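Local coordinates for protein macrophomate synthase intermolecular Diels-Alderase (Macrophoma commelinae, PDB 1IZC) that belongs to the HpcH/HpaI aldolase/citrate lyase family of TIM-barrel proteins and binds a magnesium ion together with pyruvic acid, at residues Pro64-Ile69 and Leu97-Val102. The protein carries 1 engineered substitution. Sequence-based numbering, arbitrary orientation.
Sequences PDFVWI and LVIVRV. With PYR (pyruvic acid), chain C.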
# COMPACT_ATOMS: atom_id res chain seq x y z
N PRO A 64 11.31 -15.51 19.14
CA PRO A 64 10.58 -16.77 19.34
C PRO A 64 11.29 -17.84 18.51
O PRO A 64 12.04 -17.51 17.59
CB PRO A 64 9.20 -16.45 18.76
CG PRO A 64 9.56 -15.58 17.60
CD PRO A 64 10.58 -14.62 18.23
N ASP A 65 11.07 -19.11 18.84
CA ASP A 65 11.70 -20.18 18.08
C ASP A 65 11.07 -20.24 16.69
O ASP A 65 11.67 -20.77 15.76
CB ASP A 65 11.53 -21.53 18.80
CG ASP A 65 12.27 -21.58 20.13
OD1 ASP A 65 13.32 -20.89 20.24
OD2 ASP A 65 11.83 -22.30 21.04
N PHE A 66 9.86 -19.72 16.55
CA PHE A 66 9.20 -19.65 15.26
C PHE A 66 8.08 -18.63 15.26
O PHE A 66 7.55 -18.28 16.32
CB PHE A 66 8.62 -21.02 14.83
CG PHE A 66 7.46 -21.51 15.68
CD1 PHE A 66 6.16 -21.07 15.45
CD2 PHE A 66 7.68 -22.44 16.69
CE1 PHE A 66 5.09 -21.55 16.21
CE2 PHE A 66 6.62 -22.93 17.47
CZ PHE A 66 5.32 -22.49 17.23
N VAL A 67 7.73 -18.14 14.07
CA VAL A 67 6.60 -17.23 13.91
C VAL A 67 5.70 -18.06 12.99
O VAL A 67 6.14 -18.50 11.93
CB VAL A 67 6.98 -15.92 13.20
CG1 VAL A 67 5.71 -15.08 12.96
CG2 VAL A 67 7.97 -15.12 14.07
N TRP A 68 4.47 -18.29 13.43
CA TRP A 68 3.49 -19.07 12.69
C TRP A 68 2.55 -18.08 12.02
O TRP A 68 1.73 -17.45 12.67
CB TRP A 68 2.73 -19.93 13.71
CG TRP A 68 1.86 -21.00 13.19
CD1 TRP A 68 2.22 -22.30 12.94
CD2 TRP A 68 0.46 -20.91 12.94
NE1 TRP A 68 1.11 -23.03 12.55
CE2 TRP A 68 0.02 -22.20 12.54
CE3 TRP A 68 -0.48 -19.87 13.02
CZ2 TRP A 68 -1.32 -22.47 12.22
CZ3 TRP A 68 -1.81 -20.14 12.70
CH2 TRP A 68 -2.21 -21.43 12.30
N ILE A 69 2.68 -17.94 10.70
CA ILE A 69 1.86 -16.98 9.96
C ILE A 69 0.66 -17.69 9.35
O ILE A 69 0.81 -18.67 8.63
CB ILE A 69 2.68 -16.30 8.86
CG1 ILE A 69 3.92 -15.65 9.48
CG2 ILE A 69 1.82 -15.26 8.11
CD1 ILE A 69 4.86 -14.99 8.47
N LEU A 97 12.31 -19.40 13.05
CA LEU A 97 11.94 -20.10 11.82
C LEU A 97 10.51 -19.67 11.47
O LEU A 97 9.76 -19.24 12.35
CB LEU A 97 12.00 -21.60 12.05
CG LEU A 97 13.41 -22.04 12.44
CD1 LEU A 97 13.41 -23.54 12.70
CD2 LEU A 97 14.40 -21.67 11.33
N VAL A 98 10.13 -19.80 10.21
CA VAL A 98 8.79 -19.40 9.82
C VAL A 98 7.95 -20.57 9.34
O VAL A 98 8.37 -21.35 8.49
CB VAL A 98 8.81 -18.33 8.69
CG1 VAL A 98 7.39 -17.99 8.27
CG2 VAL A 98 9.55 -17.10 9.16
N ILE A 99 6.76 -20.70 9.93
CA ILE A 99 5.81 -21.75 9.56
C ILE A 99 4.60 -21.00 9.03
O ILE A 99 4.16 -20.00 9.62
CB ILE A 99 5.41 -22.59 10.78
CG1 ILE A 99 6.64 -23.32 11.31
CG2 ILE A 99 4.31 -23.59 10.40
CD1 ILE A 99 6.47 -23.88 12.73
N VAL A 100 4.05 -21.47 7.91
CA VAL A 100 2.91 -20.79 7.33
C VAL A 100 1.77 -21.75 7.11
O VAL A 100 1.95 -22.83 6.54
CB VAL A 100 3.27 -20.17 5.94
CG1 VAL A 100 2.03 -19.50 5.34
CG2 VAL A 100 4.39 -19.16 6.10
N ARG A 101 0.59 -21.39 7.62
CA ARG A 101 -0.58 -22.21 7.35
C ARG A 101 -1.20 -21.57 6.13
O ARG A 101 -1.60 -20.40 6.15
CB ARG A 101 -1.60 -22.22 8.47
CG ARG A 101 -2.88 -22.84 7.91
CD ARG A 101 -3.87 -23.17 8.93
NE ARG A 101 -4.50 -22.00 9.51
CZ ARG A 101 -5.37 -22.11 10.50
NH1 ARG A 101 -5.66 -23.32 10.97
NH2 ARG A 101 -5.93 -21.03 11.04
N VAL A 102 -1.29 -22.34 5.05
CA VAL A 102 -1.80 -21.84 3.80
C VAL A 102 -3.23 -22.25 3.52
O VAL A 102 -3.75 -23.16 4.15
CB VAL A 102 -0.93 -22.36 2.63
CG1 VAL A 102 0.51 -21.90 2.80
CG2 VAL A 102 -0.99 -23.89 2.58
C PYR C . -9.03 -24.88 14.25
O PYR C . -9.94 -25.02 13.40
OXT PYR C . -9.19 -25.03 15.48
CA PYR C . -7.71 -24.49 13.63
O3 PYR C . -7.53 -24.33 12.41
CB PYR C . -6.62 -24.33 14.60
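W68 sets CH2 of its indole 3.6 Å above the guanidinium plane of R101, over the centre of the group, the two planes turned 62° apart; at the edge of the same guanidinium, near its plane, sits O3 of pyruvic acid, and R101 NH2 lies in plane at the indole edge. The F66 ring carries I99 CD1 over one face, a CH-pi contact 4.2 Å from the ring centroid, and has backbone W68 N at its edge. These groups belong to neighbouring parallel strands of a TIM barrel, 66-70 and 97-101, joined through helix 78-91 as a beta-alpha-beta unit. I99 touches both aromatic residues: its CD1 goes to F66, while CG2, anti to the backbone N, reaches W68 CD1 at 3.5 Å. F66, W68, L97 and I99 point to the barrel interior, and R101 follows at its rim; V122 of strand 120-123 touches W68, I99 and R101. V67, I69, V98 and V100 take the other face; there I69 CD1 meets V98 CG1 at 3.9 Å, and A88 of helix 78-91 packs on V67 and V98. Five backbone hydrogen bonds hold the register, alternating between strands from L97 N to D65 O through to R101 N to I69 O (2.9 Å). That last bond anchors R101 at its strand's C-terminal end, the active-site end of such barrels. A salt bridge from NH2 to D70 and a hydrogen bond from NH1 to Q183 help fix the guanidinium's rotation. The R101 side chain, extended to CD, turns at chi3 (71°), bringing the guanidinium to W68 CH2 with NH1 donating a 2.6 Å hydrogen bond to pyruvic acid O3.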